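Local coordinates for retinol dehydratase (Spodoptera frugiperda, PDB 1X8L), which probably converts retinol to anhydroretinol through a sulfotransferase-type reaction that uses the sulfate donor PAPS, at residues K41-Y46 against L224-E229; Y105-M110 against T163-S168; K286-G291 against H309-G314. The protein carries 2 engineered substitutions. One frame throughout, in Å; residues are numbered along the deposited sequence.

From the N terminus, strand 43-46, at the edge of a small antiparallel sheet, enters contact 1, which closes, with 177 residues in between, against the lead-in to helix 227-235. Nested inside that long loop, contact 2 joins the segments that follow two neighbouring strands of the parallel sheet, 104-105 and 160-163. The two contacts touch, Met-110 and His-164 of contact 2 both packing on Leu-224. Contact 3 opens only after contact 1 has closed and ties helix 284-288 to the loop 309-314. Its centre lies about 23 Å from that of contact 2, yet both reach the bound 4-oxoretinol, and contact 3 also holds adenosine-3'-5'-diphosphate.

Contact 1 of 3, residues K41-Y46 against L224-E229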
loop_
_atom_site.group_PDB
_atom_site.type_symbol
_atom_site.label_atom_id
_atom_site.label_comp_id
_atom_site.label_asym_id
_atom_site.label_seq_id
_atom_site.Cartn_x
_atom_site.Cartn_y
_atom_site.Cartn_z
ATOM N N LYS A 41 10.086 -20.900 10.546
ATOM C CA LYS A 41 9.423 -19.752 11.177
ATOM C C LYS A 41 9.325 -18.481 10.307
ATOM O O LYS A 41 8.693 -17.524 10.704
ATOM C CB LYS A 41 10.129 -19.430 12.505
ATOM C CG LYS A 41 9.990 -20.577 13.519
ATOM C CD LYS A 41 11.033 -20.523 14.614
ATOM C CE LYS A 41 11.115 -21.866 15.394
ATOM N NZ LYS A 41 11.680 -21.656 16.753
ATOM N N GLY A 42 9.974 -18.461 9.149
ATOM C CA GLY A 42 10.018 -17.296 8.279
ATOM C C GLY A 42 10.583 -16.030 8.915
ATOM O O GLY A 42 10.017 -14.955 8.714
ATOM N N TYR A 43 11.690 -16.151 9.674
ATOM C CA TYR A 43 12.419 -14.977 10.144
ATOM C C TYR A 43 12.821 -14.050 9.009
ATOM O O TYR A 43 13.410 -14.487 8.041
ATOM C CB TYR A 43 13.680 -15.373 10.954
ATOM C CG TYR A 43 13.359 -15.924 12.342
ATOM C CD1 TYR A 43 13.535 -17.268 12.650
ATOM C CD2 TYR A 43 12.825 -15.092 13.328
ATOM C CE1 TYR A 43 13.242 -17.768 13.933
ATOM C CE2 TYR A 43 12.523 -15.560 14.589
ATOM C CZ TYR A 43 12.719 -16.902 14.889
ATOM O OH TYR A 43 12.436 -17.333 16.158
ATOM N N MET A 44 12.534 -12.755 9.174
ATOM C CA MET A 44 12.896 -11.720 8.206
ATOM C C MET A 44 14.359 -11.316 8.296
ATOM O O MET A 44 14.780 -10.702 9.241
ATOM C CB MET A 44 12.009 -10.489 8.394
ATOM C CG MET A 44 10.507 -10.761 8.202
ATOM S SD MET A 44 9.991 -10.992 6.453
ATOM C CE MET A 44 10.026 -9.358 5.901
ATOM N N VAL A 45 15.151 -11.654 7.304
ATOM C CA VAL A 45 16.530 -11.188 7.238
ATOM C C VAL A 45 16.733 -10.359 5.985
ATOM O O VAL A 45 16.104 -10.609 4.961
ATOM C CB VAL A 45 17.514 -12.344 7.289
ATOM C CG1 VAL A 45 17.303 -13.185 8.591
ATOM C CG2 VAL A 45 17.425 -13.212 6.061
ATOM N N TYR A 46 17.587 -9.348 6.070
ATOM C CA TYR A 46 17.933 -8.610 4.878
ATOM C C TYR A 46 18.748 -9.562 4.000
ATOM O O TYR A 46 19.550 -10.349 4.511
ATOM C CB TYR A 46 18.724 -7.331 5.187
ATOM C CG TYR A 46 17.936 -6.161 5.829
ATOM C CD1 TYR A 46 18.106 -5.849 7.172
ATOM C CD2 TYR A 46 17.080 -5.333 5.077
ATOM C CE1 TYR A 46 17.439 -4.793 7.769
ATOM C CE2 TYR A 46 16.396 -4.263 5.683
ATOM C CZ TYR A 46 16.620 -3.991 7.040
ATOM O OH TYR A 46 16.007 -2.950 7.695
ATOM N N LEU A 224 13.780 -9.425 11.450
ATOM C CA LEU A 224 14.046 -10.462 12.436
ATOM C C LEU A 224 12.815 -10.850 13.282
ATOM O O LEU A 224 12.971 -11.516 14.317
ATOM C CB LEU A 224 15.233 -10.070 13.327
ATOM C CG LEU A 224 16.620 -10.673 13.125
ATOM C CD1 LEU A 224 16.747 -11.852 12.077
ATOM C CD2 LEU A 224 17.573 -9.604 12.818
ATOM N N THR A 225 11.621 -10.438 12.854
ATOM C CA THR A 225 10.364 -11.035 13.354
ATOM C C THR A 225 10.160 -12.346 12.562
ATOM O O THR A 225 10.891 -12.545 11.615
ATOM C CB THR A 225 9.164 -10.064 13.206
ATOM O OG1 THR A 225 8.896 -9.772 11.823
ATOM C CG2 THR A 225 9.469 -8.713 13.867
ATOM N N PRO A 226 9.199 -13.226 12.893
ATOM C CA PRO A 226 8.168 -13.023 13.932
ATOM C C PRO A 226 8.670 -12.739 15.374
ATOM O O PRO A 226 9.511 -13.465 15.946
ATOM C CB PRO A 226 7.339 -14.325 13.874
ATOM C CG PRO A 226 7.534 -14.865 12.424
ATOM C CD PRO A 226 8.992 -14.479 12.133
ATOM N N TYR A 227 8.165 -11.656 15.954
ATOM C CA TYR A 227 8.589 -11.241 17.303
ATOM C C TYR A 227 8.502 -12.373 18.377
ATOM O O TYR A 227 9.427 -12.616 19.109
ATOM C CB TYR A 227 7.786 -9.991 17.768
ATOM C CG TYR A 227 7.992 -9.706 19.216
ATOM C CD1 TYR A 227 9.036 -8.894 19.648
ATOM C CD2 TYR A 227 7.192 -10.306 20.171
ATOM C CE1 TYR A 227 9.243 -8.679 20.984
ATOM C CE2 TYR A 227 7.375 -10.065 21.507
ATOM C CZ TYR A 227 8.420 -9.276 21.908
ATOM O OH TYR A 227 8.611 -9.078 23.250
ATOM N N PHE A 228 7.365 -13.031 18.485
ATOM C CA PHE A 228 7.149 -13.958 19.584
ATOM C C PHE A 228 7.951 -15.226 19.439
ATOM O O PHE A 228 8.393 -15.789 20.449
ATOM C CB PHE A 228 5.669 -14.315 19.712
ATOM C CG PHE A 228 4.883 -13.328 20.498
ATOM C CD1 PHE A 228 3.976 -12.473 19.869
ATOM C CD2 PHE A 228 5.032 -13.257 21.874
ATOM C CE1 PHE A 228 3.218 -11.570 20.612
ATOM C CE2 PHE A 228 4.290 -12.374 22.620
ATOM C CZ PHE A 228 3.383 -11.502 21.976
ATOM N N GLU A 229 8.156 -15.673 18.197
ATOM C CA GLU A 229 9.018 -16.837 17.951
ATOM C C GLU A 229 10.412 -16.596 18.498
ATOM O O GLU A 229 10.975 -17.468 19.185
ATOM C CB GLU A 229 9.088 -17.208 16.464
ATOM C CG GLU A 229 7.751 -17.565 15.806
ATOM C CD GLU A 229 6.940 -18.583 16.588
ATOM O OE1 GLU A 229 7.421 -19.721 16.761
ATOM O OE2 GLU A 229 5.814 -18.237 17.031
HETATM O O HOH W 1 10.160 -20.226 18.576
#
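Met-44 and the Leu-224/Thr-225 pair are joined by two backbone hydrogen bonds, where edge strand 43-46 meets the loop leading into helix 227-235. Met-44 N gives one to Thr-225 O (2.9 Å), and Leu-224 N returns the other to Met-44 O (2.7 Å). Thr-225 O also receives a CA-H contact from Tyr-43 CA at 3.2 Å. A cis peptide bond precedes Pro-226, the N-cap of the helix; its ring carbon CG lies 3.4 Å from Lys-41 O. Tyr-43 carries CG anti to its carbonyl carbon (chi1 -73°), which carries the ring across the start of the helix: CD2 sits 4.1 Å from Pro-226 CD, and OH comes 3.4 Å from Glu-229 CB. That hydroxyl is hydrogen-bonded to Glu-233, one turn further on, and the same carboxylate forms a salt bridge with Lys-41. A water joins Lys-41 NZ to Glu-229 O, with a weak bond to OE1. Deeper in, Val-45 CG1 meets Leu-224 CD1 at 3.8 Å. On the sheet side Val-45 pairs with Val-36 of strand 35-38, while Thr-225 rests on helix 210-218 and Tyr-227 and Phe-228 pack against helix 325-339.

Contact 2 of 3, residues Y105-M110 against T163-S168. With OXR (4-oxoretinol), chain E.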
loop_
_atom_site.group_PDB
_atom_site.type_symbol
_atom_site.label_atom_id
_atom_site.label_comp_id
_atom_site.label_asym_id
_atom_site.label_seq_id
_atom_site.Cartn_x
_atom_site.Cartn_y
_atom_site.Cartn_z
ATOM N N TYR A 105 29.048 -6.666 16.635
ATOM C CA TYR A 105 27.644 -6.712 16.264
ATOM C C TYR A 105 27.500 -7.797 15.217
ATOM O O TYR A 105 27.740 -7.559 14.046
ATOM C CB TYR A 105 27.185 -5.340 15.718
ATOM C CG TYR A 105 25.684 -5.178 15.434
ATOM C CD1 TYR A 105 25.193 -3.958 15.005
ATOM C CD2 TYR A 105 24.761 -6.229 15.599
ATOM C CE1 TYR A 105 23.856 -3.780 14.735
ATOM C CE2 TYR A 105 23.408 -6.057 15.308
ATOM C CZ TYR A 105 22.968 -4.824 14.875
ATOM O OH TYR A 105 21.634 -4.577 14.612
ATOM N N LEU A 106 27.136 -9.006 15.657
ATOM C CA LEU A 106 27.193 -10.195 14.793
ATOM C C LEU A 106 26.411 -10.031 13.487
ATOM O O LEU A 106 26.903 -10.414 12.432
ATOM C CB LEU A 106 26.699 -11.430 15.556
ATOM C CG LEU A 106 26.716 -12.795 14.849
ATOM C CD1 LEU A 106 28.101 -13.144 14.297
ATOM C CD2 LEU A 106 26.210 -13.887 15.791
ATOM N N ASP A 107 25.213 -9.441 13.564
ATOM C CA ASP A 107 24.293 -9.356 12.429
ATOM C C ASP A 107 24.119 -7.930 11.889
ATOM O O ASP A 107 23.207 -7.673 11.104
ATOM C CB ASP A 107 22.913 -9.998 12.759
ATOM C CG ASP A 107 22.295 -9.471 14.056
ATOM O OD1 ASP A 107 22.924 -9.656 15.155
ATOM O OD2 ASP A 107 21.179 -8.891 14.092
ATOM N N GLY A 108 25.019 -7.022 12.258
ATOM C CA GLY A 108 24.972 -5.629 11.799
ATOM C C GLY A 108 25.185 -5.439 10.305
ATOM O O GLY A 108 24.615 -4.544 9.690
ATOM N N PHE A 109 26.012 -6.317 9.735
ATOM C CA PHE A 109 26.359 -6.307 8.320
ATOM C C PHE A 109 25.167 -6.420 7.380
ATOM O O PHE A 109 25.161 -5.783 6.345
ATOM C CB PHE A 109 27.341 -7.452 8.018
ATOM C CG PHE A 109 26.704 -8.816 7.961
ATOM C CD1 PHE A 109 26.389 -9.398 6.737
ATOM C CD2 PHE A 109 26.426 -9.526 9.129
ATOM C CE1 PHE A 109 25.804 -10.655 6.678
ATOM C CE2 PHE A 109 25.855 -10.783 9.067
ATOM C CZ PHE A 109 25.525 -11.340 7.841
ATOM N N MET A 110 24.163 -7.236 7.725
ATOM C CA MET A 110 23.163 -7.651 6.737
ATOM C C MET A 110 22.365 -6.504 6.090
ATOM O O MET A 110 21.861 -6.650 4.981
ATOM C CB MET A 110 22.219 -8.681 7.335
ATOM C CG MET A 110 21.285 -8.164 8.427
ATOM S SD MET A 110 20.041 -9.369 8.714
ATOM C CE MET A 110 19.292 -8.761 10.225
ATOM N N THR A 163 23.920 -9.355 19.292
ATOM C CA THR A 163 23.160 -9.875 18.166
ATOM C C THR A 163 21.651 -9.741 18.379
ATOM O O THR A 163 21.149 -9.893 19.456
ATOM C CB THR A 163 23.568 -11.341 17.911
ATOM O OG1 THR A 163 23.007 -11.815 16.691
ATOM C CG2 THR A 163 23.005 -12.263 18.968
ATOM N N HIS A 164 20.936 -9.453 17.319
ATOM C CA HIS A 164 19.501 -9.614 17.313
ATOM C C HIS A 164 19.035 -10.922 16.650
ATOM O O HIS A 164 17.865 -11.094 16.390
ATOM C CB HIS A 164 18.880 -8.393 16.646
ATOM C CG HIS A 164 19.218 -7.144 17.371
ATOM N ND1 HIS A 164 18.969 -6.991 18.722
ATOM C CD2 HIS A 164 19.862 -6.025 16.969
ATOM C CE1 HIS A 164 19.418 -5.810 19.104
ATOM N NE2 HIS A 164 19.946 -5.198 18.060
ATOM N N LEU A 165 19.956 -11.839 16.399
ATOM C CA LEU A 165 19.587 -13.113 15.788
ATOM C C LEU A 165 18.891 -14.037 16.778
ATOM O O LEU A 165 19.297 -14.120 17.958
ATOM C CB LEU A 165 20.838 -13.830 15.263
ATOM C CG LEU A 165 21.634 -13.164 14.165
ATOM C CD1 LEU A 165 22.902 -13.960 13.947
ATOM C CD2 LEU A 165 20.824 -13.092 12.908
ATOM N N PRO A 166 17.862 -14.739 16.324
ATOM C CA PRO A 166 17.258 -15.788 17.150
ATOM C C PRO A 166 18.192 -16.975 17.349
ATOM O O PRO A 166 19.139 -17.226 16.551
ATOM C CB PRO A 166 16.023 -16.203 16.344
ATOM C CG PRO A 166 16.298 -15.811 14.952
ATOM C CD PRO A 166 17.199 -14.634 15.005
ATOM N N LEU A 167 17.932 -17.717 18.424
ATOM C CA LEU A 167 18.805 -18.808 18.826
ATOM C C LEU A 167 18.914 -19.860 17.727
ATOM O O LEU A 167 19.954 -20.433 17.512
ATOM C CB LEU A 167 18.329 -19.441 20.119
ATOM C CG LEU A 167 18.635 -18.655 21.393
ATOM C CD1 LEU A 167 17.982 -19.398 22.565
ATOM C CD2 LEU A 167 20.158 -18.517 21.607
ATOM N N SER A 168 17.851 -20.048 16.978
ATOM C CA SER A 168 17.832 -21.074 15.947
ATOM C C SER A 168 18.741 -20.802 14.739
ATOM O O SER A 168 18.962 -21.701 13.923
ATOM C CB SER A 168 16.407 -21.254 15.462
ATOM O OG SER A 168 15.902 -20.021 15.016
HETATM O O2 OXR E . 21.290 3.848 5.308
HETATM C C4 OXR E . 22.383 3.426 5.641
HETATM C C3 OXR E . 23.465 3.528 4.616
HETATM C C2 OXR E . 24.819 2.996 5.041
HETATM C C1 OXR E . 25.007 2.391 6.440
HETATM C C17 OXR E . 26.080 3.210 7.161
HETATM C C16 OXR E . 25.428 0.916 6.287
HETATM C C5 OXR E . 22.591 2.845 6.964
HETATM C C18 OXR E . 21.376 2.837 7.840
HETATM C C6 OXR E . 23.792 2.357 7.354
HETATM C C7 OXR E . 24.121 1.749 8.683
HETATM C C8 OXR E . 23.296 1.405 9.668
HETATM C C9 OXR E . 23.781 0.812 10.945
HETATM C C19 OXR E . 25.232 0.559 11.287
HETATM C C10 OXR E . 22.812 0.548 11.830
HETATM C C11 OXR E . 23.045 0.027 13.158
HETATM C C12 OXR E . 21.975 -0.033 13.948
HETATM C C13 OXR E . 22.054 -0.529 15.326
HETATM C C20 OXR E . 23.387 -0.732 16.003
HETATM C C14 OXR E . 20.909 -0.777 15.972
HETATM C C15 OXR E . 20.866 -1.315 17.402
HETATM O O1 OXR E . 21.199 -2.698 17.497
#
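Tyr-105 and His-164 meet at the hydroxyl end of bound 4-oxoretinol. The ligand's O1 lies in the plane of the imidazole, 2.9 Å from His-164 NE2 in a fairly straight hydrogen bond (162°) that either partner could donate. Tyr-105 OH also comes in at that ring's edge, 3.3 Å from His-164 CD2. The same Tyr-105 OH takes a weak bond from 4-oxoretinol O1 at 3.5 Å. Further along the phenol, CE1 touches the ligand's methyl C20, while Gly-108 CA sits over the centre of one face; a CB on Gly-108 would run into the Tyr-105 ring. Lys-162 bonds the same ligand and makes a cation-pi contact with Tyr-105. The imidazole is fixed from behind by a hydrogen bond between ND1 and Ser-70 O. Here the Lys-Thr-His-Leu-Pro run of the cytosolic sulfotransferases leaves strand 160-163 of the parallel sheet, facing a type I turn, Tyr-105 to Gly-108, that begins on the last residue of the adjacent edge strand 104-105. Asp-107 joins turn and run. Its CG stands between backbone N and carbonyl carbon (chi1 52°), turning the carboxylate toward the Thr-163/His-164 backbone. OD1 accepts from Thr-163 OG1 at 2.7 Å, from 50° above the carboxylate plane, and from His-164 N at 2.9 Å, on the syn side and the same face; OD2 accepts a second, weak bond from His-164 N. Thr-163 OG1, besides donating to Asp-107 OD1, accepts from Leu-165 N (3.1 Å) in an ST turn, and the two bonds fix its rotation. Leu-165 lays CG and CD2 against Asp-107 CB and sets CD1 across Leu-106 CD2 at 3.8 Å. Behind these leucines lies Ile-56 of helix 53-57, and His-230 of helix 227-235 is hydrogen-bonded to His-164 O.

Contact 3 of 3, residues K286-G291 against H309-G314; sequences KFKNNG and HFIRKG. With A3P (adenosine-3'-5'-diphosphate), chain H; OXR (4-oxoretinol), chain E.
Lys-288 NZ bonds Ile-311 O at 2.6 Å, meeting the carbonyl almost head-on (174°). The lysine runs extended past Ile-311 and turns only at its last torsion (chi4 60°), which brings NZ onto the oxygen and beside His-309 CB. Nearer the helix, Lys-288 CB packs on Ile-311 CG2 at 3.6 Å. With a leucine in place of Lys-288, Ile-311 O would lose this amine donor, and the loop would probably be held less firmly to helix 284-288. The other branch of Ile-311 points into the nucleotide site, CD1 lying 3.6 Å from C8 of the adenine, while Phe-287 brings CD2 to 3.3 Å from N7. Next come Arg-312, Lys-313 and Gly-314, the Arg-Lys-Gly that opens the C-terminal signature with which sulfotransferases bind the nucleotide's 3'-phosphate. Its O2P is gripped by two backbone amides, Lys-313 N at 2.8 Å and Gly-314 N at 3.0 Å, the latter at a positive phi where a side chain would press on the preceding carbonyl oxygen. Arg-312 bends at chi3 and gives NE to O1P (2.9 Å); its backbone N donates to the ribose O2'. Phe-310 turns its ring edge to C15 of 4-oxoretinol, with Arg-73 in cation-pi contact.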
loop_
_atom_site.group_PDB
_atom_site.type_symbol
_atom_site.label_atom_id
_atom_site.label_comp_id
_atom_site.label_asym_id
_atom_site.label_seq_id
_atom_site.Cartn_x
_atom_site.Cartn_y
_atom_site.Cartn_z
ATOM N N LYS A 286 21.702 10.658 32.043
ATOM C CA LYS A 286 23.167 10.518 31.987
ATOM C C LYS A 286 23.637 9.626 30.803
ATOM O O LYS A 286 24.530 10.002 30.054
ATOM C CB LYS A 286 23.698 9.957 33.322
ATOM N N PHE A 287 23.031 8.444 30.678
ATOM C CA PHE A 287 23.314 7.477 29.618
ATOM C C PHE A 287 23.018 8.047 28.213
ATOM O O PHE A 287 23.793 7.859 27.291
ATOM C CB PHE A 287 22.458 6.188 29.846
ATOM C CG PHE A 287 23.047 4.924 29.260
ATOM C CD1 PHE A 287 24.227 4.393 29.758
ATOM C CD2 PHE A 287 22.379 4.231 28.246
ATOM C CE1 PHE A 287 24.756 3.206 29.221
ATOM C CE2 PHE A 287 22.902 3.056 27.693
ATOM C CZ PHE A 287 24.093 2.540 28.180
ATOM N N LYS A 288 21.884 8.708 28.047
ATOM C CA LYS A 288 21.555 9.373 26.792
ATOM C C LYS A 288 22.610 10.445 26.398
ATOM O O LYS A 288 22.827 10.700 25.203
ATOM C CB LYS A 288 20.151 10.014 26.889
ATOM C CG LYS A 288 19.768 10.922 25.721
ATOM C CD LYS A 288 18.265 11.168 25.638
ATOM C CE LYS A 288 17.898 12.070 24.464
ATOM N NZ LYS A 288 18.325 11.483 23.160
ATOM N N ASN A 289 23.254 11.053 27.398
ATOM C CA ASN A 289 24.308 12.038 27.167
ATOM C C ASN A 289 25.696 11.389 27.104
ATOM O O ASN A 289 26.704 12.075 26.997
ATOM C CB ASN A 289 24.290 13.117 28.265
ATOM C CG ASN A 289 23.011 13.918 28.276
ATOM O OD1 ASN A 289 22.365 14.087 27.250
ATOM N ND2 ASN A 289 22.636 14.419 29.445
ATOM N N ASN A 290 25.739 10.059 27.123
ATOM C CA ASN A 290 26.998 9.346 27.127
ATOM C C ASN A 290 27.406 9.065 25.660
ATOM O O ASN A 290 26.841 8.178 25.024
ATOM C CB ASN A 290 26.852 8.054 27.967
ATOM C CG ASN A 290 28.173 7.358 28.232
ATOM O OD1 ASN A 290 29.137 7.527 27.484
ATOM N ND2 ASN A 290 28.227 6.566 29.314
ATOM N N GLY A 291 28.361 9.854 25.143
ATOM C CA GLY A 291 28.925 9.662 23.809
ATOM C C GLY A 291 29.505 8.286 23.499
ATOM O O GLY A 291 29.632 7.907 22.340
ATOM N N HIS A 309 16.749 10.084 18.143
ATOM C CA HIS A 309 17.903 9.710 18.946
ATOM C C HIS A 309 17.881 8.219 19.241
ATOM O O HIS A 309 16.825 7.608 19.387
ATOM C CB HIS A 309 17.973 10.568 20.229
ATOM C CG HIS A 309 18.199 12.023 19.943
ATOM N ND1 HIS A 309 17.183 12.870 19.546
ATOM C CD2 HIS A 309 19.334 12.764 19.946
ATOM C CE1 HIS A 309 17.688 14.070 19.305
ATOM N NE2 HIS A 309 18.992 14.029 19.532
ATOM N N PHE A 310 19.073 7.634 19.302
ATOM C CA PHE A 310 19.235 6.217 19.601
ATOM C C PHE A 310 18.865 5.873 21.068
ATOM O O PHE A 310 18.334 4.779 21.343
ATOM C CB PHE A 310 20.669 5.783 19.248
ATOM C CG PHE A 310 20.935 4.325 19.455
ATOM C CD1 PHE A 310 20.514 3.383 18.517
ATOM C CD2 PHE A 310 21.613 3.884 20.573
ATOM C CE1 PHE A 310 20.771 2.042 18.693
ATOM C CE2 PHE A 310 21.868 2.528 20.752
ATOM C CZ PHE A 310 21.428 1.608 19.824
ATOM N N ILE A 311 19.176 6.769 22.006
ATOM C CA ILE A 311 18.609 6.700 23.356
ATOM C C ILE A 311 17.525 7.785 23.367
ATOM O O ILE A 311 17.854 8.949 23.248
ATOM C CB ILE A 311 19.666 6.995 24.477
ATOM C CG1 ILE A 311 21.003 6.269 24.248
ATOM C CG2 ILE A 311 19.078 6.691 25.842
ATOM C CD1 ILE A 311 20.965 4.838 24.429
ATOM N N ARG A 312 16.256 7.405 23.509
ATOM C CA ARG A 312 15.124 8.229 23.106
ATOM C C ARG A 312 14.235 8.748 24.260
ATOM O O ARG A 312 14.190 9.950 24.523
ATOM C CB ARG A 312 14.283 7.435 22.078
ATOM C CG ARG A 312 13.217 8.247 21.338
ATOM C CD ARG A 312 12.425 7.476 20.322
ATOM N NE ARG A 312 11.710 6.322 20.899
ATOM C CZ ARG A 312 10.501 6.374 21.466
ATOM N NH1 ARG A 312 9.831 7.504 21.565
ATOM N NH2 ARG A 312 9.964 5.280 21.970
ATOM N N LYS A 313 13.502 7.867 24.934
ATOM C CA LYS A 313 12.649 8.302 26.049
ATOM C C LYS A 313 12.855 7.487 27.321
ATOM O O LYS A 313 12.965 8.054 28.399
ATOM C CB LYS A 313 11.159 8.310 25.664
ATOM C CG LYS A 313 10.777 9.252 24.504
ATOM C CD LYS A 313 10.691 10.738 24.894
ATOM C CE LYS A 313 10.466 11.614 23.640
ATOM N NZ LYS A 313 10.352 13.064 23.941
ATOM N N GLY A 314 12.888 6.169 27.212
ATOM C CA GLY A 314 13.278 5.328 28.345
ATOM C C GLY A 314 12.142 4.913 29.279
ATOM O O GLY A 314 12.401 4.620 30.433
HETATM P P1 A3P H . 12.724 3.727 23.770
HETATM O O1P A3P H . 12.718 3.945 22.250
HETATM O O2P A3P H . 13.174 5.087 24.420
HETATM O O3P A3P H . 11.267 3.217 24.128
HETATM P P2 A3P H . 18.175 -1.310 22.510
HETATM O O4P A3P H . 19.504 -0.883 23.197
HETATM O O5P A3P H . 17.999 -2.853 22.491
HETATM O O6P A3P H . 18.149 -0.727 21.059
HETATM O "O5'" A3P H . 16.996 -0.668 23.398
HETATM C "C5'" A3P H . 16.514 0.627 23.084
HETATM C "C4'" A3P H . 15.519 1.149 24.115
HETATM O "O4'" A3P H . 16.106 1.147 25.404
HETATM C "C3'" A3P H . 15.220 2.580 23.754
HETATM O "O3'" A3P H . 13.859 2.680 24.248
HETATM C "C2'" A3P H . 15.976 3.441 24.699
HETATM O "O2'" A3P H . 15.543 4.766 24.920
HETATM C "C1'" A3P H . 16.194 2.501 25.863
HETATM N N9 A3P H . 17.293 2.808 26.755
HETATM C C8 A3P H . 18.600 2.918 26.431
HETATM N N7 A3P H . 19.338 3.179 27.540
HETATM C C5 A3P H . 18.502 3.251 28.563
HETATM C C6 A3P H . 18.565 3.496 30.013
HETATM N N6 A3P H . 19.773 3.739 30.510
HETATM N N1 A3P H . 17.432 3.442 30.752
HETATM C C2 A3P H . 16.206 3.200 30.238
HETATM N N3 A3P H . 16.028 2.969 28.926
HETATM C C4 A3P H . 17.188 2.987 28.056
HETATM O O2 OXR E . 21.290 3.848 5.308
HETATM C C4 OXR E . 22.383 3.426 5.641
HETATM C C3 OXR E . 23.465 3.528 4.616
HETATM C C2 OXR E . 24.819 2.996 5.041
HETATM C C1 OXR E . 25.007 2.391 6.440
HETATM C C17 OXR E . 26.080 3.210 7.161
HETATM C C16 OXR E . 25.428 0.916 6.287
HETATM C C5 OXR E . 22.591 2.845 6.964
HETATM C C18 OXR E . 21.376 2.837 7.840
HETATM C C6 OXR E . 23.792 2.357 7.354
HETATM C C7 OXR E . 24.121 1.749 8.683
HETATM C C8 OXR E . 23.296 1.405 9.668
HETATM C C9 OXR E . 23.781 0.812 10.945
HETATM C C19 OXR E . 25.232 0.559 11.287
HETATM C C10 OXR E . 22.812 0.548 11.830
HETATM C C11 OXR E . 23.045 0.027 13.158
HETATM C C12 OXR E . 21.975 -0.033 13.948
HETATM C C13 OXR E . 22.054 -0.529 15.326
HETATM C C20 OXR E . 23.387 -0.732 16.003
HETATM C C14 OXR E . 20.909 -0.777 15.972
HETATM C C15 OXR E . 20.866 -1.315 17.402
HETATM O O1 OXR E . 21.199 -2.698 17.497
#